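Local structure of Two-component sensor histidine kinase (Nostoc sp., 6OZB) at residues Ser103-Ser115 with Ile130-Thr144. The protein is a cyanobacterial phytochrome whose GAF domain binds a bilin covalently, probably sensing light to control a histidine kinase. The protein carries 1 engineered substitution. Numbering follows the deposited sequence.
With PEB (phycoerythrobilin), chain F.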
ATOM      1  N   SER C 103       2.469   2.610  13.793  1.00 16.20           N
ATOM      2  CA  SER C 103       2.437   3.412  12.570  1.00 19.16           C
ATOM      3  C   SER C 103       3.819   3.815  12.106  1.00 16.44           C
ATOM      4  O   SER C 103       4.617   4.272  12.909  1.00 18.55           O
ATOM      5  CB  SER C 103       1.630   4.680  12.788  1.00 16.06           C
ATOM      6  OG  SER C 103       0.281   4.427  13.118  1.00 21.68           O
ATOM      7  N   ILE C 104       4.071   3.646  10.805  1.00 15.81           N
ATOM      8  CA  ILE C 104       5.302   4.052  10.143  1.00 13.45           C
ATOM      9  C   ILE C 104       4.980   5.121   9.102  1.00 12.26           C
ATOM     10  O   ILE C 104       4.306   4.817   8.139  1.00 16.44           O
ATOM     11  CB  ILE C 104       5.967   2.865   9.417  1.00 15.16           C
ATOM     12  CG1 ILE C 104       6.298   1.718  10.381  1.00 17.40           C
ATOM     13  CG2 ILE C 104       7.185   3.324   8.633  1.00 17.09           C
ATOM     14  CD1 ILE C 104       6.429   0.356   9.686  1.00 19.52           C
ATOM     15  N   VAL C 105       5.481   6.347   9.276  1.00 13.08           N
ATOM     16  CA  VAL C 105       5.284   7.403   8.284  1.00 14.41           C
ATOM     17  C   VAL C 105       6.543   7.537   7.462  1.00 15.12           C
ATOM     18  O   VAL C 105       7.628   7.687   8.001  1.00 13.94           O
ATOM     19  CB  VAL C 105       4.921   8.770   8.933  1.00 15.03           C
ATOM     20  CG1 VAL C 105       4.710   9.821   7.881  1.00 18.47           C
ATOM     21  CG2 VAL C 105       3.664   8.624   9.772  1.00 20.15           C
ATOM     22  N   ASP C 106       6.371   7.494   6.141  1.00 15.19           N
ATOM     23  CA  ASP C 106       7.447   7.643   5.194  1.00 15.70           C
ATOM     24  C   ASP C 106       7.185   8.925   4.414  1.00 16.29           C
ATOM     25  O   ASP C 106       6.359   8.974   3.492  1.00 16.32           O
ATOM     26  CB  ASP C 106       7.518   6.421   4.298  1.00 15.47           C
ATOM     27  CG  ASP C 106       8.736   6.430   3.403  1.00 22.55           C
ATOM     28  OD1 ASP C 106       9.797   5.931   3.844  1.00 28.05           O
ATOM     29  OD2 ASP C 106       8.615   6.910   2.253  1.00 20.05           O
ATOM     30  N   VAL C 107       7.863   9.984   4.818  1.00 15.68           N
ATOM     31  CA  VAL C 107       7.594  11.294   4.240  1.00 16.83           C
ATOM     32  C   VAL C 107       7.858  11.335   2.744  1.00 18.37           C
ATOM     33  O   VAL C 107       7.070  11.930   1.984  1.00 17.42           O
ATOM     34  CB  VAL C 107       8.424  12.369   4.976  1.00 17.49           C
ATOM     35  CG1 VAL C 107       8.324  13.697   4.296  1.00 24.54           C
ATOM     36  CG2 VAL C 107       7.937  12.497   6.432  1.00 21.10           C
ATOM     37  N   ALA C 108       8.935  10.702   2.291  1.00 20.81           N
ATOM     38  CA  ALA C 108       9.281  10.735   0.864  1.00 20.60           C
ATOM     39  C   ALA C 108       8.178  10.217  -0.043  1.00 22.78           C
ATOM     40  O   ALA C 108       7.981  10.766  -1.102  1.00 18.06           O
ATOM     41  CB  ALA C 108      10.541   9.931   0.598  1.00 21.97           C
ATOM     42  N   THR C 109       7.483   9.162   0.354  1.00 15.42           N
ATOM     43  CA  THR C 109       6.402   8.588  -0.465  1.00 14.67           C
ATOM     44  C   THR C 109       5.023   9.135  -0.099  1.00 16.50           C
ATOM     45  O   THR C 109       4.038   8.888  -0.812  1.00 17.14           O
ATOM     46  CB  THR C 109       6.334   7.057  -0.345  1.00 17.92           C
ATOM     47  OG1 THR C 109       6.090   6.677   1.022  1.00 15.32           O
ATOM     48  CG2 THR C 109       7.590   6.428  -0.876  1.00 19.32           C
ATOM     49  N   GLY C 110       4.943   9.839   1.025  1.00 16.17           N
ATOM     50  CA  GLY C 110       3.671  10.362   1.515  1.00 15.73           C
ATOM     51  C   GLY C 110       2.743   9.293   2.043  1.00 19.16           C
ATOM     52  O   GLY C 110       1.518   9.475   2.042  1.00 15.43           O
ATOM     53  N   MET C 111       3.321   8.183   2.500  1.00 16.18           N
ATOM     54  CA  MET C 111       2.542   7.031   2.937  1.00 15.78           C
ATOM     55  C   MET C 111       2.731   6.746   4.431  1.00 16.02           C
ATOM     56  O   MET C 111       3.780   7.024   5.007  1.00 17.60           O
ATOM     57  CB  MET C 111       2.912   5.787   2.140  1.00 14.65           C
ATOM     58  CG  MET C 111       2.867   5.963   0.630  1.00 16.15           C
ATOM     59  SD  MET C 111       1.193   6.171  -0.046  1.00 18.28           S
ATOM     60  CE  MET C 111       0.535   4.493   0.054  1.00 16.11           C
ATOM     61  N   ILE C 112       1.701   6.165   5.036  1.00 17.07           N
ATOM     62  CA  ILE C 112       1.784   5.710   6.432  1.00 14.65           C
ATOM     63  C   ILE C 112       1.409   4.239   6.430  1.00 14.33           C
ATOM     64  O   ILE C 112       0.457   3.838   5.762  1.00 15.29           O
ATOM     65  CB  ILE C 112       0.850   6.508   7.367  1.00 13.70           C
ATOM     66  CG1 ILE C 112       0.924   5.937   8.793  1.00 16.47           C
ATOM     67  CG2 ILE C 112      -0.594   6.461   6.875  1.00 14.85           C
ATOM     68  CD1 ILE C 112       0.161   6.805   9.853  1.00 18.99           C
ATOM     69  N   GLY C 113       2.190   3.433   7.137  1.00 14.51           N
ATOM     70  CA  GLY C 113       1.959   2.016   7.222  1.00 18.27           C
ATOM     71  C   GLY C 113       1.480   1.686   8.609  1.00 15.87           C
ATOM     72  O   GLY C 113       2.103   2.101   9.588  1.00 19.24           O
ATOM     73  N   GLN C 114       0.416   0.903   8.702  1.00 15.03           N
ATOM     74  CA  GLN C 114      -0.183   0.637   9.993  1.00 15.21           C
ATOM     75  C   GLN C 114      -0.398  -0.832  10.182  1.00 16.72           C
ATOM     76  O   GLN C 114      -0.792  -1.570   9.260  1.00 24.03           O
ATOM     77  CB  GLN C 114      -1.480   1.429  10.136  1.00 24.52           C
ATOM     78  CG  GLN C 114      -1.165   2.930  10.298  1.00 27.56           C
ATOM     79  CD  GLN C 114      -2.364   3.781  10.631  1.00 24.19           C
ATOM     80  OE1 GLN C 114      -3.434   3.661  10.025  1.00 24.08           O
ATOM     81  NE2 GLN C 114      -2.199   4.647  11.633  1.00 28.35           N
ATOM     82  N   SER C 115      -0.091  -1.265  11.395  1.00 18.77           N
ATOM     83  CA  SER C 115      -0.153  -2.674  11.746  1.00 20.83           C
ATOM     84  C   SER C 115      -0.833  -2.778  13.093  1.00 24.79           C
ATOM     85  O   SER C 115      -0.298  -2.285  14.076  1.00 22.64           O
ATOM     86  CB  SER C 115       1.249  -3.287  11.795  1.00 23.61           C
ATOM     87  OG  SER C 115       1.209  -4.604  12.270  1.00 35.47           O
ATOM     88  N   ILE C 130       1.900  -5.114   7.589  1.00 44.75           N
ATOM     89  CA  ILE C 130       1.875  -3.660   7.524  1.00 32.04           C
ATOM     90  C   ILE C 130       1.276  -3.253   6.194  1.00 26.35           C
ATOM     91  O   ILE C 130       1.740  -3.682   5.142  1.00 34.34           O
ATOM     92  CB  ILE C 130       3.267  -3.046   7.664  1.00 36.28           C
ATOM     93  CG1 ILE C 130       3.918  -3.506   8.965  1.00 44.26           C
ATOM     94  CG2 ILE C 130       3.171  -1.526   7.641  1.00 33.62           C
ATOM     95  CD1 ILE C 130       5.405  -3.262   9.016  1.00 50.74           C
ATOM     96  N   CYS C 131       0.230  -2.427   6.267  0.50 28.53           N
ATOM     97  CA  CYS C 131      -0.527  -1.951   5.103  0.50 30.21           C
ATOM     98  C   CYS C 131      -0.326  -0.437   4.927  0.50 24.30           C
ATOM     99  O   CYS C 131      -0.552   0.335   5.873  0.50 20.65           O
ATOM    100  CB  CYS C 131      -2.011  -2.292   5.273  0.50 32.42           C
ATOM    101  SG  CYS C 131      -3.099  -1.784   3.910  0.50 30.83           S
ATOM    102  N   TYR C 132       0.111  -0.007   3.742  1.00 17.03           N
ATOM    103  CA  TYR C 132       0.410   1.406   3.520  1.00 16.22           C
ATOM    104  C   TYR C 132      -0.715   2.146   2.765  1.00 16.71           C
ATOM    105  O   TYR C 132      -1.290   1.639   1.816  1.00 21.24           O
ATOM    106  CB  TYR C 132       1.740   1.577   2.748  1.00 17.39           C
ATOM    107  CG  TYR C 132       2.966   1.304   3.610  1.00 15.24           C
ATOM    108  CD1 TYR C 132       3.435   0.004   3.795  1.00 15.71           C
ATOM    109  CD2 TYR C 132       3.618   2.319   4.251  1.00 16.82           C
ATOM    110  CE1 TYR C 132       4.517  -0.249   4.602  1.00 16.47           C
ATOM    111  CE2 TYR C 132       4.708   2.072   5.064  1.00 18.52           C
ATOM    112  CZ  TYR C 132       5.149   0.783   5.231  1.00 15.96           C
ATOM    113  OH  TYR C 132       6.244   0.540   6.048  1.00 19.07           O
ATOM    114  N   ARG C 133      -0.966   3.379   3.201  1.00 16.20           N
ATOM    115  CA  ARG C 133      -1.987   4.243   2.614  1.00 16.69           C
ATOM    116  C   ARG C 133      -1.471   5.675   2.624  1.00 15.96           C
ATOM    117  O   ARG C 133      -0.515   5.966   3.321  1.00 15.16           O
ATOM    118  CB  ARG C 133      -3.296   4.151   3.403  1.00 17.38           C
ATOM    119  CG  ARG C 133      -3.157   4.602   4.861  1.00 17.28           C
ATOM    120  CD  ARG C 133      -4.513   4.736   5.561  1.00 19.19           C
ATOM    121  NE  ARG C 133      -4.341   5.041   6.992  1.00 20.02           N
ATOM    122  CZ  ARG C 133      -4.098   6.255   7.504  1.00 23.61           C
ATOM    123  NH1 ARG C 133      -3.983   7.312   6.714  1.00 19.33           N
ATOM    124  NH2 ARG C 133      -3.966   6.415   8.824  1.00 20.40           N
ATOM    125  N   PRO C 134      -2.119   6.579   1.883  1.00 16.36           N
ATOM    126  CA  PRO C 134      -1.663   7.977   1.939  1.00 15.84           C
ATOM    127  C   PRO C 134      -1.868   8.560   3.335  1.00 15.90           C
ATOM    128  O   PRO C 134      -2.901   8.324   3.962  1.00 16.13           O
ATOM    129  CB  PRO C 134      -2.554   8.683   0.900  1.00 16.60           C
ATOM    130  CG  PRO C 134      -2.992   7.581  -0.021  1.00 17.30           C
ATOM    131  CD  PRO C 134      -3.185   6.393   0.892  1.00 17.39           C
ATOM    132  N   VAL C 135      -0.871   9.283   3.821  1.00 14.95           N
ATOM    133  CA  VAL C 135      -0.953   9.914   5.135  1.00 15.17           C
ATOM    134  C   VAL C 135      -1.498  11.333   4.962  1.00 16.64           C
ATOM    135  O   VAL C 135      -1.272  11.949   3.938  1.00 18.96           O
ATOM    136  CB  VAL C 135       0.400   9.916   5.839  1.00 13.80           C
ATOM    137  CG1 VAL C 135       1.385  10.879   5.166  1.00 17.27           C
ATOM    138  CG2 VAL C 135       0.264  10.264   7.337  1.00 19.28           C
ATOM    139  N   ASP C 136      -2.263  11.815   5.941  1.00 16.61           N
ATOM    140  CA  ASP C 136      -2.830  13.165   5.899  1.00 16.50           C
ATOM    141  C   ASP C 136      -1.736  14.214   5.743  1.00 17.70           C
ATOM    142  O   ASP C 136      -0.697  14.135   6.418  1.00 17.53           O
ATOM    143  CB  ASP C 136      -3.623  13.450   7.173  1.00 19.77           C
ATOM    144  CG  ASP C 136      -4.561  14.631   7.018  1.00 18.78           C
ATOM    145  OD1 ASP C 136      -4.065  15.775   6.978  1.00 20.46           O
ATOM    146  OD2 ASP C 136      -5.798  14.425   6.979  1.00 22.34           O
ATOM    147  N   SER C 137      -1.962  15.184   4.862  1.00 16.98           N
ATOM    148  CA  SER C 137      -0.959  16.210   4.590  0.52 17.03           C
ATOM    149  C   SER C 137      -0.615  17.024   5.838  1.00 16.33           C
ATOM    150  O   SER C 137       0.506  17.509   5.976  1.00 20.79           O
ATOM    151  CB  SER C 137      -1.436  17.152   3.483  0.52 25.12           C
ATOM    152  OG  SER C 137      -2.649  17.789   3.839  0.52 24.17           O
ATOM    153  N   CYS C 138      -1.561  17.180   6.753  1.00 18.49           N
ATOM    154  CA  CYS C 138      -1.274  17.968   7.958  1.00 19.29           C
ATOM    155  C   CYS C 138      -0.165  17.303   8.754  1.00 19.53           C
ATOM    156  O   CYS C 138       0.722  17.973   9.262  1.00 19.16           O
ATOM    157  CB  CYS C 138      -2.513  18.137   8.832  1.00 20.34           C
ATOM    158  SG  CYS C 138      -2.245  19.240  10.242  1.00 25.98           S
ATOM    159  N   HIS C 139      -0.211  15.978   8.849  1.00 18.24           N
ATOM    160  CA  HIS C 139       0.768  15.224   9.606  1.00 16.14           C
ATOM    161  C   HIS C 139       2.125  15.212   8.876  1.00 15.63           C
ATOM    162  O   HIS C 139       3.172  15.322   9.514  1.00 19.66           O
ATOM    163  CB  HIS C 139       0.244  13.801   9.872  1.00 16.49           C
ATOM    164  CG  HIS C 139       1.047  13.023  10.864  1.00 16.52           C
ATOM    165  ND1 HIS C 139       1.558  13.577  12.023  1.00 18.51           N
ATOM    166  CD2 HIS C 139       1.414  11.724  10.874  1.00 16.95           C
ATOM    167  CE1 HIS C 139       2.223  12.646  12.690  1.00 20.23           C
ATOM    168  NE2 HIS C 139       2.147  11.514  12.018  1.00 20.06           N
ATOM    169  N   VAL C 140       2.112  15.131   7.547  1.00 21.06           N
ATOM    170  CA  VAL C 140       3.358  15.240   6.791  1.00 22.61           C
ATOM    171  C   VAL C 140       4.017  16.582   7.082  1.00 18.26           C
ATOM    172  O   VAL C 140       5.222  16.657   7.295  1.00 22.73           O
ATOM    173  CB  VAL C 140       3.135  15.100   5.290  1.00 27.63           C
ATOM    174  CG1 VAL C 140       4.262  15.789   4.480  1.00 36.67           C
ATOM    175  CG2 VAL C 140       3.066  13.679   4.963  1.00 33.34           C
ATOM    176  N   GLU C 141       3.217  17.637   7.041  1.00 16.34           N
ATOM    177  CA  GLU C 141       3.737  18.996   7.244  1.00 23.42           C
ATOM    178  C   GLU C 141       4.284  19.163   8.667  1.00 25.43           C
ATOM    179  O   GLU C 141       5.294  19.825   8.883  1.00 24.11           O
ATOM    180  CB  GLU C 141       2.639  20.031   6.919  1.00 25.13           C
ATOM    181  CG  GLU C 141       2.378  20.148   5.390  1.00 45.92           C
ATOM    182  CD  GLU C 141       1.020  20.749   5.014  1.00 52.73           C
ATOM    183  OE1 GLU C 141       0.447  21.516   5.819  1.00 50.72           O
ATOM    184  OE2 GLU C 141       0.532  20.455   3.896  1.00 52.04           O
ATOM    185  N   TYR C 142       3.617  18.541   9.631  1.00 19.20           N
ATOM    186  CA  TYR C 142       4.022  18.544  11.029  1.00 18.42           C
ATOM    187  C   TYR C 142       5.413  17.930  11.188  1.00 20.82           C
ATOM    188  O   TYR C 142       6.286  18.488  11.865  1.00 22.56           O
ATOM    189  CB  TYR C 142       2.990  17.758  11.806  1.00 23.15           C
ATOM    190  CG  TYR C 142       3.100  17.661  13.314  1.00 24.08           C
ATOM    191  CD1 TYR C 142       3.720  16.576  13.913  1.00 25.48           C
ATOM    192  CD2 TYR C 142       2.501  18.610  14.130  1.00 39.18           C
ATOM    193  CE1 TYR C 142       3.765  16.456  15.307  1.00 37.49           C
ATOM    194  CE2 TYR C 142       2.537  18.504  15.512  1.00 36.83           C
ATOM    195  CZ  TYR C 142       3.164  17.430  16.091  1.00 38.56           C
ATOM    196  OH  TYR C 142       3.183  17.346  17.462  1.00 36.77           O
ATOM    197  N   LEU C 143       5.620  16.782  10.550  1.00 18.21           N
ATOM    198  CA  LEU C 143       6.908  16.084  10.642  1.00 19.10           C
ATOM    199  C   LEU C 143       7.987  16.870   9.870  1.00 16.47           C
ATOM    200  O   LEU C 143       9.100  17.065  10.360  1.00 22.84           O
ATOM    201  CB  LEU C 143       6.785  14.648  10.116  1.00 15.72           C
ATOM    202  CG  LEU C 143       5.894  13.692  10.912  1.00 15.50           C
ATOM    203  CD1 LEU C 143       5.723  12.334  10.187  1.00 21.59           C
ATOM    204  CD2 LEU C 143       6.418  13.449  12.281  1.00 21.23           C
ATOM    205  N   THR C 144       7.656  17.315   8.665  1.00 20.68           N
ATOM    206  CA  THR C 144       8.609  18.060   7.862  1.00 21.66           C
ATOM    207  C   THR C 144       9.076  19.346   8.600  1.00 26.45           C
ATOM    208  O   THR C 144      10.227  19.734   8.490  1.00 25.35           O
ATOM    209  CB  THR C 144       8.027  18.392   6.475  1.00 21.29           C
ATOM    210  OG1 THR C 144       7.735  17.176   5.786  1.00 24.71           O
ATOM    211  CG2 THR C 144       9.030  19.175   5.656  1.00 28.03           C
TER
HETATM  212  CHC PEB F 900       1.581  13.522  16.931  1.00 20.30           C
HETATM  213  NC  PEB F 900      -0.013  12.920  15.062  1.00 21.58           N
HETATM  214  C1C PEB F 900      -0.574  11.821  14.488  1.00 20.45           C
HETATM  215  C2C PEB F 900      -0.114  10.686  15.107  1.00 22.80           C
HETATM  216  C3C PEB F 900       0.753  11.076  16.105  1.00 21.96           C
HETATM  217  C4C PEB F 900       0.806  12.487  16.067  1.00 16.88           C
HETATM  218  CMC PEB F 900       1.428  10.064  17.012  1.00 26.08           C
HETATM  219  CAC PEB F 900      -0.558   9.245  14.685  1.00 15.89           C
HETATM  220  CBC PEB F 900       0.129   8.821  13.398  1.00 21.89           C
HETATM  221  CGC PEB F 900       1.533   8.383  13.725  1.00 28.33           C
HETATM  222  O1C PEB F 900       1.693   7.441  14.552  1.00 24.48           O
HETATM  223  O2C PEB F 900       2.534   8.935  13.176  1.00 21.85           O
HETATM  224  ND  PEB F 900       3.763  12.458  16.819  1.00 28.29           N
HETATM  225  C1D PEB F 900       2.631  12.918  17.725  1.00 27.37           C
HETATM  226  C2D PEB F 900       3.264  13.940  18.545  1.00 25.39           C
HETATM  227  C3D PEB F 900       4.584  14.128  18.196  1.00 28.86           C
HETATM  228  C4D PEB F 900       4.979  13.245  17.161  1.00 33.05           C
HETATM  229  CMD PEB F 900       2.484  14.782  19.591  1.00 28.57           C
HETATM  230  CAD PEB F 900       5.474  15.236  18.789  1.00 48.75           C
HETATM  231  CBD PEB F 900       6.766  14.933  19.125  1.00 56.99           C
HETATM  232  OD  PEB F 900       6.078  13.123  16.639  1.00 29.20           O
HETATM  233  NA  PEB F 900      -1.787  17.335  13.398  1.00 24.13           N
HETATM  234  C1A PEB F 900      -1.438  18.649  13.815  1.00 30.03           C
HETATM  235  C2A PEB F 900      -2.520  19.610  13.396  1.00 25.55           C
HETATM  236  C3A PEB F 900      -3.599  18.796  12.699  1.00 25.94           C
HETATM  237  C4A PEB F 900      -3.072  17.348  12.731  1.00 25.41           C
HETATM  238  CMA PEB F 900      -3.071  20.445  14.594  1.00 28.90           C
HETATM  239  CBA PEB F 900      -4.434  20.602  11.070  1.00 26.91           C
HETATM  240  OA  PEB F 900      -0.424  18.919  14.436  1.00 28.26           O
HETATM  241  CHA PEB F 900      -3.721  16.321  12.111  1.00 19.65           C
HETATM  242  CAA PEB F 900      -3.951  19.150  11.251  1.00 23.54           C
HETATM  243  NB  PEB F 900      -2.275  14.256  13.099  1.00 17.61           N
HETATM  244  C1B PEB F 900      -3.256  14.870  12.195  1.00 19.17           C
HETATM  245  C2B PEB F 900      -3.828  13.879  11.314  1.00 17.53           C
HETATM  246  C3B PEB F 900      -3.211  12.629  11.639  1.00 17.51           C
HETATM  247  C4B PEB F 900      -2.231  12.823  12.767  1.00 21.89           C
HETATM  248  CHB PEB F 900      -1.521  11.770  13.287  1.00 18.16           C
HETATM  249  CMB PEB F 900      -4.868  14.145  10.273  1.00 20.81           C
HETATM  250  CAB PEB F 900      -3.486  11.298  10.970  1.00 17.13           C
HETATM  251  CBB PEB F 900      -2.423  11.049   9.923  1.00 17.57           C
HETATM  252  CGB PEB F 900      -2.875   9.783   9.192  1.00 22.39           C
HETATM  253  O1B PEB F 900      -2.908   8.698   9.845  1.00 27.88           O
HETATM  254  O2B PEB F 900      -3.231   9.841   7.990  1.00 17.11           O
HETATM  255  O   HOH W   1       0.355  11.750   1.589  1.00 19.20           O
HETATM  256  O   HOH W   2      -4.738   2.231   8.061  1.00 43.02           O
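Ile112 and Arg133 exchange two backbone hydrogen bonds, as do Gln114 and Cys131, pairing strands 111-115 and 131-134 antiparallel; Val135 N adds one to Gly110 O (3.0 Å). On the pocket side Arg133 lies alongside Ile112, whose CG2 sits over the centre of the guanidinium face, 3.5 Å above its plane. With CG between the backbone N and the carbonyl carbon (chi1 61°) and the chain extended to NE, Arg133 grips one propionate of phycoerythrobilin with both terminal nitrogens, NH1 to O2B at 2.9 Å and NH2 to O1B at 2.7 Å. Its NH2 also donates to Gln114 OE1 (3.1 Å), from above the amide carbonyl plane. A leucine in place of Arg133 would probably leave that propionate without its charged mate and Gln114 OE1 without this donor. His139 NE2 donates a hydrogen bond to O2C of the other propionate, and Cys138 SG holds the bilin covalently. On the reverse side, a CH-pi contact puts Gly113 CA 3.6 Å from the Tyr132 ring centroid, over one face; a CB on Gly113 would clash with that ring and Ile130 CG2. Val105 CG1 meets Leu143 CD1 (3.6 Å) of helix 137-145. Strand 131-134 is outermost in this chain's sheet, next to 111-115, which pairs with 102-106; helix 178-201 packs on Ile104 and Ile130.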